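Local coordinates for probable adenylyl-sulfate kinase (Synechocystis sp., PDB 5CB8), which phosphorylates adenosine 5'-phosphosulfate with ATP to give 3'-phosphoadenylyl sulfate, a step in making activated sulfate, at residues Val89-Leu92 with Leu93-Gly97; Asp78-Thr81 with Asn82-Ile86; Trp186-Leu189 with Val190-Tyr194. All coordinates share one frame; numbering follows the deposited sequence.

Interaction 1 of 3, residues Val89-Leu92 with Leu93-Gly97. With ACT (acetate ion), chain J.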
# COMPACT_ATOMS: atom_id res chain seq x y z
N VAL B 89 2.49 -3.42 0.86
CA VAL B 89 2.00 -2.46 1.83
C VAL B 89 2.38 -2.89 3.24
O VAL B 89 2.78 -2.05 4.06
CB VAL B 89 0.47 -2.31 1.71
CG1 VAL B 89 -0.07 -1.35 2.78
CG2 VAL B 89 0.10 -1.83 0.31
N SER B 90 2.27 -4.19 3.52
CA SER B 90 2.64 -4.72 4.84
C SER B 90 4.11 -4.45 5.15
O SER B 90 4.47 -4.12 6.29
CB SER B 90 2.39 -6.23 4.91
OG SER B 90 1.02 -6.53 4.73
N HIS B 91 4.95 -4.61 4.14
CA HIS B 91 6.38 -4.35 4.29
C HIS B 91 6.66 -2.89 4.65
O HIS B 91 7.42 -2.62 5.59
CB HIS B 91 7.10 -4.71 3.00
CG HIS B 91 8.58 -4.59 3.08
ND1 HIS B 91 9.37 -4.40 1.96
CD2 HIS B 91 9.43 -4.64 4.14
CE1 HIS B 91 10.64 -4.33 2.33
NE2 HIS B 91 10.70 -4.47 3.64
N LEU B 92 6.07 -1.95 3.92
CA LEU B 92 6.31 -0.53 4.21
C LEU B 92 5.87 -0.17 5.63
O LEU B 92 6.56 0.58 6.33
CB LEU B 92 5.61 0.38 3.19
CG LEU B 92 6.06 0.22 1.74
CD1 LEU B 92 5.42 1.30 0.85
CD2 LEU B 92 7.56 0.28 1.66
N LEU B 93 4.73 -0.71 6.06
CA LEU B 93 4.23 -0.41 7.40
C LEU B 93 5.12 -1.05 8.47
O LEU B 93 5.48 -0.41 9.45
CB LEU B 93 2.78 -0.87 7.56
CG LEU B 93 1.74 -0.04 6.78
CD1 LEU B 93 0.42 -0.80 6.65
CD2 LEU B 93 1.53 1.31 7.48
N THR B 94 5.48 -2.31 8.25
CA THR B 94 6.28 -3.06 9.22
C THR B 94 7.64 -2.42 9.46
O THR B 94 8.09 -2.29 10.60
CB THR B 94 6.48 -4.51 8.74
OG1 THR B 94 5.21 -5.14 8.62
CG2 THR B 94 7.35 -5.30 9.71
N ARG B 95 8.30 -2.00 8.38
CA ARG B 95 9.64 -1.44 8.54
C ARG B 95 9.59 -0.05 9.16
O ARG B 95 10.63 0.51 9.49
CB ARG B 95 10.42 -1.45 7.22
CG ARG B 95 10.02 -0.41 6.18
CD ARG B 95 10.76 -0.72 4.88
NE ARG B 95 10.61 0.30 3.83
CZ ARG B 95 11.13 0.17 2.62
NH1 ARG B 95 11.83 -0.92 2.31
NH2 ARG B 95 10.96 1.12 1.70
N ASN B 96 8.39 0.50 9.34
CA ASN B 96 8.24 1.76 10.06
C ASN B 96 7.59 1.60 11.43
O ASN B 96 7.03 2.56 11.98
CB ASN B 96 7.49 2.79 9.21
CG ASN B 96 8.34 3.31 8.06
OD1 ASN B 96 9.22 4.13 8.27
ND2 ASN B 96 8.09 2.81 6.86
N GLY B 97 7.67 0.39 11.98
CA GLY B 97 7.26 0.17 13.37
C GLY B 97 5.83 -0.27 13.59
O GLY B 97 5.43 -0.50 14.74
C ACT J . 13.69 -3.28 5.21
O ACT J . 14.30 -2.49 5.96
OXT ACT J . 13.66 -2.99 3.99
CH3 ACT J . 13.00 -4.49 5.74
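The hydroxyl OG1 of T94 donates to the carbonyl O of S90 at 2.6 Å, one turn back, as helix 76-94 runs into its Schellman motif. The same oxygen takes the backbone N of T94 from the opposite face of its plane; OG1 itself stands 38° out of that plane. OG1 sits beside its own backbone N (chi1 -61°), turned back along the helix, and it is also hydrogen-bonded to T27. N96, in the type I turn T94-G97, sends ND2 back to the O of L92 at 2.8 Å. E57 of the second subunit also meets N96 ND2 and forms a salt bridge with R95 NH2, so the helix end belongs to the dimer interface. The extended R95 chain runs alongside L92, whose CD2 lies over one guanidinium face, offset toward the rim, 3.5 Å from NH2 of R95. R95 NH1 bonds an acetate, probably from the crystallisation liquor. G97, with positive phi, is the C-prime residue: its N bonds T94 O, and V98 N bonds L93 O. On the interface side V89 and L93 lie side by side, V89 CG1 3.9 Å from L93 CD1.

Interaction 2 of 3, residues Asp78-Thr81 with Asn82-Ile86. With ADX (adenosine-5'-phosphosulfate), chain G; SO4 (sulfate ion), chain I.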
# COMPACT_ATOMS: atom_id res chain seq x y z
N ASP B 78 -3.85 -13.67 -10.54
CA ASP B 78 -4.48 -12.62 -9.76
C ASP B 78 -4.30 -12.83 -8.25
O ASP B 78 -4.14 -11.86 -7.50
CB ASP B 78 -5.96 -12.48 -10.13
CG ASP B 78 -6.18 -11.67 -11.39
OD1 ASP B 78 -5.19 -11.31 -12.07
OD2 ASP B 78 -7.36 -11.38 -11.71
N ARG B 79 -4.32 -14.08 -7.80
CA ARG B 79 -4.05 -14.34 -6.38
C ARG B 79 -2.61 -13.99 -6.04
O ARG B 79 -2.32 -13.48 -4.94
CB ARG B 79 -4.35 -15.79 -6.00
CG ARG B 79 -5.82 -16.20 -6.10
CD ARG B 79 -5.96 -17.64 -5.64
NE ARG B 79 -7.22 -18.28 -6.00
CZ ARG B 79 -8.21 -18.56 -5.14
NH1 ARG B 79 -8.11 -18.19 -3.87
NH2 ARG B 79 -9.30 -19.18 -5.57
N ASP B 80 -1.69 -14.25 -6.97
CA ASP B 80 -0.29 -13.88 -6.76
C ASP B 80 -0.15 -12.36 -6.69
O ASP B 80 0.52 -11.82 -5.80
CB ASP B 80 0.62 -14.44 -7.86
CG ASP B 80 0.85 -15.94 -7.73
OD1 ASP B 80 0.35 -16.55 -6.75
OD2 ASP B 80 1.54 -16.53 -8.59
N THR B 81 -0.79 -11.67 -7.62
CA THR B 81 -0.74 -10.21 -7.62
C THR B 81 -1.32 -9.68 -6.32
O THR B 81 -0.76 -8.78 -5.69
CB THR B 81 -1.50 -9.62 -8.81
OG1 THR B 81 -0.88 -10.07 -10.02
CG2 THR B 81 -1.47 -8.09 -8.76
N ASN B 82 -2.46 -10.25 -5.92
CA ASN B 82 -3.15 -9.81 -4.71
C ASN B 82 -2.25 -9.92 -3.48
O ASN B 82 -2.04 -8.94 -2.75
CB ASN B 82 -4.44 -10.62 -4.53
CG ASN B 82 -5.24 -10.20 -3.31
OD1 ASN B 82 -5.61 -9.03 -3.15
ND2 ASN B 82 -5.54 -11.16 -2.44
N ILE B 83 -1.70 -11.11 -3.27
CA ILE B 83 -0.87 -11.35 -2.10
C ILE B 83 0.41 -10.52 -2.14
O ILE B 83 0.83 -9.96 -1.12
CB ILE B 83 -0.56 -12.84 -1.95
CG1 ILE B 83 -1.86 -13.61 -1.71
CG2 ILE B 83 0.42 -13.07 -0.80
CD1 ILE B 83 -2.73 -13.05 -0.58
N ARG B 84 1.04 -10.43 -3.31
CA ARG B 84 2.24 -9.61 -3.42
C ARG B 84 1.98 -8.13 -3.13
O ARG B 84 2.84 -7.43 -2.55
CB ARG B 84 2.90 -9.79 -4.80
CG ARG B 84 3.66 -11.11 -4.92
CD ARG B 84 3.99 -11.43 -6.36
NE ARG B 84 4.96 -12.53 -6.45
CZ ARG B 84 5.10 -13.30 -7.52
NH1 ARG B 84 4.33 -13.11 -8.58
NH2 ARG B 84 6.02 -14.26 -7.52
N ARG B 85 0.79 -7.64 -3.50
CA ARG B 85 0.47 -6.23 -3.27
C ARG B 85 0.19 -5.97 -1.79
O ARG B 85 0.62 -4.96 -1.23
CB ARG B 85 -0.72 -5.78 -4.12
CG ARG B 85 -0.93 -4.27 -4.13
CD ARG B 85 -2.04 -3.87 -5.11
NE ARG B 85 -1.73 -4.28 -6.48
CZ ARG B 85 -2.64 -4.40 -7.44
NH1 ARG B 85 -3.92 -4.14 -7.19
NH2 ARG B 85 -2.28 -4.77 -8.66
N ILE B 86 -0.53 -6.89 -1.16
CA ILE B 86 -0.73 -6.84 0.29
C ILE B 86 0.63 -6.88 1.00
O ILE B 86 0.86 -6.15 1.98
CB ILE B 86 -1.64 -7.99 0.76
CG1 ILE B 86 -3.08 -7.77 0.25
CG2 ILE B 86 -1.61 -8.12 2.29
CD1 ILE B 86 -3.98 -9.01 0.35
SB ADX G . -6.44 -14.95 -1.99
O1B ADX G . -6.07 -14.02 -3.06
O2B ADX G . -5.58 -14.79 -0.80
O3B ADX G . -6.35 -16.33 -2.51
PA ADX G . -8.39 -13.57 -0.61
O1A ADX G . -7.81 -12.22 -1.03
O2A ADX G . -8.17 -13.87 0.86
O3A ADX G . -7.88 -14.72 -1.58
O5' ADX G . -9.97 -13.51 -0.89
C5' ADX G . -10.77 -14.59 -0.52
C4' ADX G . -12.15 -14.26 -0.34
O4' ADX G . -12.75 -14.05 -1.67
C3' ADX G . -12.89 -15.36 0.29
O3' ADX G . -13.08 -15.07 1.60
C2' ADX G . -14.19 -15.40 -0.41
O2' ADX G . -15.11 -14.70 0.29
C1' ADX G . -13.99 -14.72 -1.72
N9 ADX G . -14.00 -15.57 -2.88
C8 ADX G . -14.70 -15.36 -4.02
N7 ADX G . -14.32 -16.26 -4.93
C5 ADX G . -13.37 -17.05 -4.38
C6 ADX G . -12.62 -18.13 -4.87
N6 ADX G . -12.77 -18.58 -6.24
N1 ADX G . -11.73 -18.72 -4.05
C2 ADX G . -11.55 -18.27 -2.79
N3 ADX G . -12.24 -17.24 -2.29
C4 ADX G . -13.16 -16.60 -3.07
S SO4 I . 2.66 -9.58 -9.75
O1 SO4 I . 2.86 -8.78 -8.53
O2 SO4 I . 1.54 -9.00 -10.50
O3 SO4 I . 3.87 -9.52 -10.57
O4 SO4 I . 2.37 -10.99 -9.41
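The N-terminal half of helix 76-94 forms one wall of the adenosine-5'-phosphosulfate pocket in this P-loop kinase fold, and R79 and N82, three residues apart, both grip the ligand. The R79 chain, extended from CG to NE, reaches along the ligand until NH1 bonds the sulfate oxygen O3B at 2.9 Å, with O3B at the edge of the guanidinium and in its plane. N82 CG is anti to its backbone N (chi1 -179°), which brings ND2 between the two acidic groups of the ligand: it bonds O1B of the sulfate at 3.0 Å and, weakly, O1A of the phosphate. A salt bridge from R79 NE to D159 braces the guanidinium from the protein side, and T69 holds OD1 of N82, fixing which end of the amide faces the ligand. The I83 methyl CD1 packs against the ligand's sulfate, 3.3 Å from O2B, close to S106, the probable phosphoserine site. Backbone bonds from N82, I83, R84 and R85 to the carbonyls of D78, R79, D80 and T81 keep these side chains in helical register. Farther round the helix is a sulfate ion, probably from the crystallisation liquor: its O4 lies in the guanidinium plane of R84, at the edge, 3.0 Å from R84 NH1, while NE of R84 is paired with E114. T81 OG1 lies near both this ion and E77 O. T81 and R85 run side by side; R85 NH1 is hydrogen-bonded to the O of L68, and the T81 methyl CG2 lies 3.4 Å from R85 NH2.

Interaction 3 of 3, residues Trp186-Leu189 with Val190-Tyr194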
# COMPACT_ATOMS: atom_id res chain seq x y z
N TRP B 186 -0.66 -13.98 20.65
CA TRP B 186 -0.17 -12.99 21.61
C TRP B 186 1.10 -13.47 22.29
O TRP B 186 2.06 -12.72 22.42
CB TRP B 186 -1.25 -12.72 22.67
CG TRP B 186 -0.93 -11.58 23.62
CD1 TRP B 186 -0.19 -11.64 24.77
CD2 TRP B 186 -1.37 -10.22 23.50
NE1 TRP B 186 -0.13 -10.40 25.35
CE2 TRP B 186 -0.84 -9.51 24.59
CE3 TRP B 186 -2.15 -9.54 22.56
CZ2 TRP B 186 -1.08 -8.15 24.78
CZ3 TRP B 186 -2.38 -8.19 22.75
CH2 TRP B 186 -1.85 -7.51 23.84
N GLN B 187 1.11 -14.73 22.72
CA GLN B 187 2.26 -15.26 23.45
C GLN B 187 3.49 -15.34 22.55
O GLN B 187 4.61 -15.12 23.00
CB GLN B 187 1.94 -16.63 24.06
CG GLN B 187 3.03 -17.13 25.00
CD GLN B 187 3.25 -16.20 26.17
OE1 GLN B 187 2.30 -15.79 26.84
NE2 GLN B 187 4.51 -15.85 26.42
N LYS B 188 3.26 -15.66 21.28
CA LYS B 188 4.36 -15.72 20.32
C LYS B 188 4.96 -14.32 20.12
O LYS B 188 6.18 -14.15 20.04
CB LYS B 188 3.88 -16.30 18.99
CG LYS B 188 4.97 -16.43 17.93
CD LYS B 188 6.10 -17.36 18.39
CE LYS B 188 5.64 -18.80 18.49
NZ LYS B 188 6.74 -19.74 18.87
N LEU B 189 4.08 -13.32 20.04
CA LEU B 189 4.52 -11.93 19.95
C LEU B 189 5.34 -11.51 21.17
O LEU B 189 6.31 -10.75 21.07
CB LEU B 189 3.32 -11.00 19.80
CG LEU B 189 2.57 -11.04 18.47
CD1 LEU B 189 1.29 -10.23 18.59
CD2 LEU B 189 3.44 -10.52 17.34
N VAL B 190 4.94 -12.01 22.34
CA VAL B 190 5.69 -11.72 23.57
C VAL B 190 7.04 -12.42 23.56
O VAL B 190 8.07 -11.80 23.85
CB VAL B 190 4.90 -12.13 24.82
CG1 VAL B 190 5.80 -12.10 26.06
CG2 VAL B 190 3.70 -11.22 25.02
N ASP B 191 7.03 -13.72 23.23
CA ASP B 191 8.26 -14.51 23.25
C ASP B 191 9.32 -13.91 22.34
O ASP B 191 10.49 -13.84 22.71
CB ASP B 191 7.99 -15.95 22.80
CG ASP B 191 7.11 -16.72 23.77
OD1 ASP B 191 6.92 -16.24 24.91
OD2 ASP B 191 6.63 -17.81 23.39
N LEU B 192 8.89 -13.46 21.16
CA LEU B 192 9.79 -12.88 20.18
C LEU B 192 9.99 -11.39 20.41
O LEU B 192 10.61 -10.71 19.59
CB LEU B 192 9.26 -13.12 18.77
CG LEU B 192 9.08 -14.58 18.37
CD1 LEU B 192 8.46 -14.65 16.99
CD2 LEU B 192 10.41 -15.29 18.39
N LYS B 193 9.45 -10.89 21.51
CA LYS B 193 9.66 -9.50 21.94
C LYS B 193 9.19 -8.42 20.96
O LYS B 193 9.79 -7.35 20.87
CB LYS B 193 11.13 -9.30 22.33
CG LYS B 193 11.50 -10.09 23.58
CD LYS B 193 13.00 -10.31 23.69
CE LYS B 193 13.33 -10.98 25.02
NZ LYS B 193 12.40 -12.10 25.30
N TYR B 194 8.11 -8.70 20.25
CA TYR B 194 7.46 -7.68 19.42
C TYR B 194 6.55 -6.80 20.27
O TYR B 194 6.32 -5.64 19.94
CB TYR B 194 6.68 -8.32 18.28
CG TYR B 194 7.57 -8.83 17.17
CD1 TYR B 194 8.26 -7.95 16.34
CD2 TYR B 194 7.73 -10.20 16.95
CE1 TYR B 194 9.09 -8.40 15.34
CE2 TYR B 194 8.55 -10.66 15.95
CZ TYR B 194 9.23 -9.76 15.15
OH TYR B 194 10.04 -10.23 14.14
O HOH W 1 8.17 -19.16 21.07
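The indole of W186 lies obliquely against V190 one turn on, its CD1 3.9 Å from V190 CG2, on helix 178-191 just before a Schellman motif ends it. The ring also makes a cation-pi contact with K48. On the outer side, Q187 bends at chi2 (60°), turning its amide forward along the helix toward D191 so that NE2 donates to OD1 of D191 at 2.9 Å. OD1 lies in the amide plane, whereas NE2 arrives on the syn side of the carboxylate, 35° out of its plane. The other oxygen, OD2, accepts from a water 3.1 Å away that in turn accepts from K188 NZ, a bridge between groups too far apart for a salt bridge. The curled K188 chain passes obliquely across L192, with CD 3.9 Å from L192 CD1. K193 has positive phi and is the C-prime residue: K193 N bonds V190 O, and Y194 N bonds L189 O at 2.8 Å. L189 points into the core against V26, I28 and L123, packing the helix onto the central sheet. After the turn, Y194 OH bonds D121, and the Y194 side chain crosses that of L189 at about a right angle, Y194 CB 4.0 Å from L189 CD2.

Each contact joins neighbouring turns of a single helix and closes no long loop; the three follow in series, neither nesting nor crossing. From the N terminus, interaction 2 comes first on helix 76-94, beside the bound substrate. Interaction 1 follows on the same helix, with centres about 17 Å apart, where the chain leaves for strand 99-103 and meets the second subunit. Interaction 3 closes helix 178-191 near the C terminus, about 18 Å from interaction 1 between centres, packed on strands 26-31 and 122-127. D121 meets both T94 and Y194, linking the two Schellman ends; interactions 2 and 3 lie on opposite sides of the chain's centre.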